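PDB 7JRM: F5/8 type C domain protein from Clostridium perfringens, which probably binds host mucin glycans through a calcium-containing carbohydrate-binding module of family 51, as part of the O-glycopeptidase ZmpB. Local coordinates for residues A[130-134]-A[202-206]; A[160-166]-A[177-183]. All coordinates share one frame; numbering follows the deposited sequence.

In the fold
From the N terminus, the chain passes through an Ig-like domain before it enters the NPCBM/NEW2 module, where both contacts lie. Residues 130-134 carry the end of strand 127-131 over into strand 134-139, and contact 1 closes a long loop without helices, much of it strand, when 202-206 returns beside them. Contact 2 is nested inside that loop: it pairs the two strands of the hairpin 163-170 and 173-182. Strands 199-205 and 163-170 are neighbours in one five-stranded antiparallel sheet, joined between Lys165 O and Asp205 N, while Val204 packs on Val164 and Phe166. Both contacts reach the same calcium ion, contact 1 through Val206 and contact 2 through Ser163.

Contact 1: residues A[130-134]-A[202-206]; sequences THSYS and LVVDV. With CA (calcium ion), chain B.
Val204 meets the turn 130-134 with both of its methyls. CG1, set anti to the backbone N (chi1 -180°), lies 3.8 Å from Ser132 CB, while CG2 meets Thr130 CG2 tip to tip. The backbone holds this register: Ser134 and Val204 form an antiparallel hydrogen-bonded pair, with Val204 N to Ser134 O at 3.1 Å and the longer return bond, Ser134 N to Val204 O, at 3.3 Å. A cis peptide precedes Tyr133; with CG anti to the backbone N (chi1 -178°), its ring reaches to Val203 and Asp205. Asp205 approaches the ring at its edge, the carboxylate turned 73° from the ring plane and OD1 3.5 Å from Tyr133 CD2; that same oxygen takes the N-H of Val206 on its anti side. Farther out, the phenol oxygen passes Val203 CG1 and is hydrogen-bonded to Glu135. Ser134 OG accepts from Thr130 OG1 (2.7 Å) and from a water that also donates to Leu202 O, and is hydrogen-bonded to Thr95 O. Ser132 OG lies against Val206 CG1 and is hydrogen-bonded to Asp214, a calcium ligand. Val206 O itself binds the calcium ion at 2.4 Å, just past the end of strand 199-205, at the metal site of a beta-sandwich carbohydrate-binding module.

Contact 2: residues A[160-166]-A[177-183]; sequences KVSSVKF and ETDVMRI. With CA (calcium ion), chain B.
Phe166 and Met181 meet on the buried side of this hairpin, their side chains crossing at about a right angle. With Met181 bent at chi3 (90°), its sulfur comes 3.8 Å from Phe166 CE1 in an oblique Met-aromatic contact. Thr178 OG1 lies in the ring plane at the edge of Phe166; it also accepts the Phe166 N-H in a long bond of 3.3 Å and donates to Asp179 O, so one hydroxyl ties the strand to the irregular stretch opposite. Trp218 of strand 215-224 meets the Phe166 ring edge-to-face. Between Val164 and Met181 the backbone pairing is tight, with Met181 N to Val164 O at 2.8 Å and Val164 N to Met181 O at 3.0 Å. The solvent side, with the exposed Glu177 and Arg182, is looser. Lys165 and Glu177 run alongside each other, yet Lys165 NZ stays 5.2 Å from Glu177 OE1; the one close approach here is Lys165 CG to Thr178 O, 3.2 Å. Arg182 reaches past Ser163 CB to a salt bridge with Asp208, and Val180 CG1 sits over one face of its guanidinium, toward the rim. A water links Lys160 O, Ser162 O and Ile183 N, joining the two segments beyond the paired strands. Ser163 binds calcium through O at 2.4 Å and more distantly through OG at 2.9 Å, making this an antiparallel beta hairpin whose inner strand contributes to the module's calcium site.

Contact 1: residues A[130-134]-A[202-206]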
loop_
_atom_site.group_PDB
_atom_site.type_symbol
_atom_site.label_atom_id
_atom_site.label_comp_id
_atom_site.label_asym_id
_atom_site.label_seq_id
_atom_site.Cartn_x
_atom_site.Cartn_y
_atom_site.Cartn_z
ATOM N N THR A 130 -22.321 15.847 -33.898
ATOM C CA THR A 130 -23.153 15.465 -35.031
ATOM C C THR A 130 -24.297 16.467 -35.158
ATOM O O THR A 130 -24.298 17.527 -34.527
ATOM C CB THR A 130 -23.652 14.021 -34.875
ATOM O OG1 THR A 130 -24.251 13.585 -36.103
ATOM C CG2 THR A 130 -24.668 13.914 -33.743
ATOM N N HIS A 131 -25.281 16.116 -35.986
ATOM C CA HIS A 131 -26.371 17.019 -36.330
ATOM C C HIS A 131 -27.571 16.181 -36.744
ATOM O O HIS A 131 -27.435 15.275 -37.571
ATOM C CB HIS A 131 -25.946 17.961 -37.464
ATOM C CG HIS A 131 -26.847 19.141 -37.654
ATOM N ND1 HIS A 131 -28.178 19.016 -37.989
ATOM C CD2 HIS A 131 -26.601 20.471 -37.578
ATOM C CE1 HIS A 131 -28.715 20.218 -38.101
ATOM N NE2 HIS A 131 -27.780 21.117 -37.855
ATOM N N SER A 132 -28.731 16.472 -36.161
ATOM C CA SER A 132 -29.946 15.758 -36.528
ATOM C C SER A 132 -30.308 16.052 -37.980
ATOM O O SER A 132 -30.054 17.145 -38.493
ATOM C CB SER A 132 -31.098 16.156 -35.603
ATOM O OG SER A 132 -31.829 17.242 -36.142
ATOM N N TYR A 133 -30.878 15.059 -38.663
ATOM C CA TYR A 133 -31.070 13.708 -38.139
ATOM C C TYR A 133 -29.785 12.907 -38.317
ATOM O O TYR A 133 -29.124 13.011 -39.348
ATOM C CB TYR A 133 -32.241 13.023 -38.853
ATOM C CG TYR A 133 -32.562 11.631 -38.357
ATOM C CD1 TYR A 133 -32.043 10.509 -38.990
ATOM C CD2 TYR A 133 -33.397 11.438 -37.263
ATOM C CE1 TYR A 133 -32.338 9.235 -38.545
ATOM C CE2 TYR A 133 -33.698 10.167 -36.810
ATOM C CZ TYR A 133 -33.166 9.070 -37.454
ATOM O OH TYR A 133 -33.462 7.802 -37.007
ATOM N N SER A 134 -29.426 12.110 -37.311
ATOM C CA SER A 134 -28.150 11.412 -37.319
ATOM C C SER A 134 -28.310 9.998 -36.786
ATOM O O SER A 134 -29.029 9.767 -35.809
ATOM C CB SER A 134 -27.105 12.161 -36.483
ATOM O OG SER A 134 -25.871 11.466 -36.476
ATOM N N LEU A 202 -26.389 5.243 -32.180
ATOM C CA LEU A 202 -26.620 6.525 -31.527
ATOM C C LEU A 202 -27.462 7.399 -32.449
ATOM O O LEU A 202 -27.025 7.745 -33.552
ATOM C CB LEU A 202 -25.294 7.203 -31.190
ATOM C CG LEU A 202 -24.282 6.344 -30.428
ATOM C CD1 LEU A 202 -23.033 7.150 -30.111
ATOM C CD2 LEU A 202 -24.900 5.780 -29.157
ATOM N N VAL A 203 -28.661 7.757 -31.997
ATOM C CA VAL A 203 -29.651 8.434 -32.827
ATOM C C VAL A 203 -29.951 9.802 -32.231
ATOM O O VAL A 203 -30.216 9.919 -31.029
ATOM C CB VAL A 203 -30.939 7.601 -32.959
ATOM C CG1 VAL A 203 -32.022 8.401 -33.669
ATOM C CG2 VAL A 203 -30.655 6.305 -33.701
ATOM N N VAL A 204 -29.912 10.829 -33.076
ATOM C CA VAL A 204 -30.282 12.190 -32.707
ATOM C C VAL A 204 -31.479 12.564 -33.573
ATOM O O VAL A 204 -31.325 12.852 -34.766
ATOM C CB VAL A 204 -29.127 13.180 -32.896
ATOM C CG1 VAL A 204 -29.561 14.582 -32.494
ATOM C CG2 VAL A 204 -27.910 12.740 -32.098
ATOM N N ASP A 205 -32.671 12.560 -32.986
ATOM C CA ASP A 205 -33.875 12.903 -33.725
ATOM C C ASP A 205 -34.084 14.416 -33.743
ATOM O O ASP A 205 -33.422 15.174 -33.030
ATOM C CB ASP A 205 -35.094 12.195 -33.134
ATOM C CG ASP A 205 -36.081 11.757 -34.199
ATOM O OD1 ASP A 205 -36.145 12.419 -35.256
ATOM O OD2 ASP A 205 -36.788 10.751 -33.982
ATOM N N VAL A 206 -35.034 14.853 -34.572
ATOM C CA VAL A 206 -35.169 16.273 -34.881
ATOM C C VAL A 206 -36.100 17.030 -33.939
ATOM O O VAL A 206 -36.067 18.269 -33.927
ATOM C CB VAL A 206 -35.651 16.461 -36.331
ATOM C CG1 VAL A 206 -34.666 15.826 -37.300
ATOM C CG2 VAL A 206 -37.040 15.866 -36.510
HETATM CA CA CA B . -35.097 20.414 -33.968
HETATM O O HOH W 1 -25.964 10.305 -33.835
HETATM O O HOH W 2 -34.800 22.703 -34.666
#

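Contact 2: residues A[160-166]-A[177-183]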
loop_
_atom_site.group_PDB
_atom_site.type_symbol
_atom_site.label_atom_id
_atom_site.label_comp_id
_atom_site.label_asym_id
_atom_site.label_seq_id
_atom_site.Cartn_x
_atom_site.Cartn_y
_atom_site.Cartn_z
ATOM N N LYS A 160 -32.232 29.966 -30.870
ATOM C CA LYS A 160 -33.602 29.884 -30.367
ATOM C C LYS A 160 -34.258 28.522 -30.578
ATOM O O LYS A 160 -34.759 27.918 -29.624
ATOM C CB LYS A 160 -34.473 30.970 -31.008
ATOM C CG LYS A 160 -34.084 32.393 -30.644
ATOM C CD LYS A 160 -34.992 33.398 -31.335
ATOM C CE LYS A 160 -34.610 34.828 -30.987
ATOM N NZ LYS A 160 -33.175 35.108 -31.264
ATOM N N VAL A 161 -34.271 28.028 -31.822
ATOM C CA VAL A 161 -35.136 26.909 -32.187
ATOM C C VAL A 161 -34.464 25.548 -32.052
ATOM O O VAL A 161 -35.082 24.533 -32.403
ATOM C CB VAL A 161 -35.649 27.070 -33.633
ATOM C CG1 VAL A 161 -36.437 28.362 -33.774
ATOM C CG2 VAL A 161 -34.486 27.034 -34.614
ATOM N N SER A 162 -33.230 25.487 -31.558
ATOM C CA SER A 162 -32.527 24.212 -31.469
ATOM C C SER A 162 -33.260 23.250 -30.539
ATOM O O SER A 162 -33.638 23.614 -29.421
ATOM C CB SER A 162 -31.096 24.435 -30.980
ATOM O OG SER A 162 -30.284 24.970 -32.011
ATOM N N SER A 163 -33.460 22.016 -31.011
ATOM C CA SER A 163 -34.169 20.991 -30.249
ATOM C C SER A 163 -33.938 19.607 -30.843
ATOM O O SER A 163 -34.157 19.401 -32.041
ATOM C CB SER A 163 -35.670 21.294 -30.206
ATOM O OG SER A 163 -36.208 21.375 -31.514
ATOM N N VAL A 164 -33.501 18.652 -30.022
ATOM C CA VAL A 164 -33.226 17.291 -30.464
ATOM C C VAL A 164 -33.718 16.312 -29.405
ATOM O O VAL A 164 -34.167 16.699 -28.323
ATOM C CB VAL A 164 -31.727 17.054 -30.749
ATOM C CG1 VAL A 164 -31.256 17.903 -31.915
ATOM C CG2 VAL A 164 -30.902 17.333 -29.508
ATOM N N LYS A 165 -33.633 15.026 -29.734
ATOM C CA LYS A 165 -33.860 13.950 -28.781
ATOM C C LYS A 165 -32.830 12.865 -29.040
ATOM O O LYS A 165 -32.673 12.415 -30.179
ATOM C CB LYS A 165 -35.276 13.376 -28.895
ATOM C CG LYS A 165 -35.595 12.324 -27.843
ATOM C CD LYS A 165 -36.857 11.548 -28.184
ATOM C CE LYS A 165 -37.988 12.477 -28.591
ATOM N NZ LYS A 165 -38.762 11.928 -29.738
ATOM N N PHE A 166 -32.125 12.455 -27.991
ATOM C CA PHE A 166 -31.100 11.431 -28.112
ATOM C C PHE A 166 -31.692 10.063 -27.808
ATOM O O PHE A 166 -32.450 9.900 -26.849
ATOM C CB PHE A 166 -29.933 11.716 -27.167
ATOM C CG PHE A 166 -29.212 12.998 -27.466
ATOM C CD1 PHE A 166 -29.677 14.201 -26.964
ATOM C CD2 PHE A 166 -28.070 13.000 -28.249
ATOM C CE1 PHE A 166 -29.017 15.381 -27.235
ATOM C CE2 PHE A 166 -27.405 14.179 -28.522
ATOM C CZ PHE A 166 -27.881 15.371 -28.015
ATOM N N GLU A 177 -33.367 6.828 -23.861
ATOM C CA GLU A 177 -33.650 8.044 -24.608
ATOM C C GLU A 177 -33.874 9.181 -23.624
ATOM O O GLU A 177 -34.200 8.962 -22.454
ATOM C CB GLU A 177 -34.867 7.876 -25.524
ATOM C CG GLU A 177 -36.200 7.893 -24.798
ATOM C CD GLU A 177 -37.372 7.664 -25.733
ATOM O OE1 GLU A 177 -37.182 7.765 -26.963
ATOM O OE2 GLU A 177 -38.483 7.381 -25.237
ATOM N N THR A 178 -33.688 10.402 -24.116
ATOM C CA THR A 178 -33.932 11.604 -23.340
ATOM C C THR A 178 -35.261 12.225 -23.761
ATOM O O THR A 178 -35.926 11.765 -24.693
ATOM C CB THR A 178 -32.790 12.608 -23.518
ATOM O OG1 THR A 178 -32.826 13.147 -24.845
ATOM C CG2 THR A 178 -31.446 11.939 -23.283
ATOM N N ASP A 179 -35.653 13.283 -23.059
ATOM C CA ASP A 179 -36.756 14.111 -23.512
ATOM C C ASP A 179 -36.277 15.009 -24.650
ATOM O O ASP A 179 -35.138 14.914 -25.116
ATOM C CB ASP A 179 -37.315 14.940 -22.356
ATOM C CG ASP A 179 -37.569 14.114 -21.111
ATOM O OD1 ASP A 179 -38.043 12.966 -21.242
ATOM O OD2 ASP A 179 -37.294 14.617 -20.001
ATOM N N VAL A 180 -37.154 15.896 -25.110
ATOM C CA VAL A 180 -36.746 16.893 -26.093
ATOM C C VAL A 180 -35.824 17.893 -25.409
ATOM O O VAL A 180 -36.221 18.578 -24.459
ATOM C CB VAL A 180 -37.963 17.586 -26.718
ATOM C CG1 VAL A 180 -37.543 18.881 -27.395
ATOM C CG2 VAL A 180 -38.644 16.657 -27.710
ATOM N N MET A 181 -34.583 17.970 -25.879
ATOM C CA MET A 181 -33.573 18.833 -25.280
ATOM C C MET A 181 -33.451 20.112 -26.097
ATOM O O MET A 181 -33.328 20.060 -27.325
ATOM C CB MET A 181 -32.224 18.119 -25.203
ATOM C CG MET A 181 -32.109 17.163 -24.027
ATOM S SD MET A 181 -30.460 16.468 -23.842
ATOM C CE MET A 181 -29.717 17.681 -22.754
ATOM N N ARG A 182 -33.489 21.249 -25.415
ATOM C CA ARG A 182 -33.418 22.555 -26.046
ATOM C C ARG A 182 -32.099 23.235 -25.678
ATOM O O ARG A 182 -31.218 22.633 -25.055
ATOM C CB ARG A 182 -34.637 23.387 -25.646
ATOM C CG ARG A 182 -35.930 22.587 -25.647
ATOM C CD ARG A 182 -37.156 23.481 -25.619
ATOM N NE ARG A 182 -38.356 22.762 -26.040
ATOM C CZ ARG A 182 -38.756 22.648 -27.302
ATOM N NH1 ARG A 182 -38.054 23.210 -28.276
ATOM N NH2 ARG A 182 -39.859 21.972 -27.592
ATOM N N ILE A 183 -31.968 24.505 -26.068
ATOM C CA ILE A 183 -30.713 25.225 -25.863
ATOM C C ILE A 183 -30.390 25.331 -24.377
ATOM O O ILE A 183 -29.254 25.091 -23.952
ATOM C CB ILE A 183 -30.778 26.612 -26.529
ATOM C CG1 ILE A 183 -30.734 26.472 -28.050
ATOM C CG2 ILE A 183 -29.642 27.499 -26.041
ATOM C CD1 ILE A 183 -31.039 27.750 -28.787
HETATM CA CA CA B . -35.097 20.414 -33.968
HETATM O O HOH W 3 -33.925 25.631 -27.938
HETATM O O HOH W 2 -34.800 22.703 -34.666
#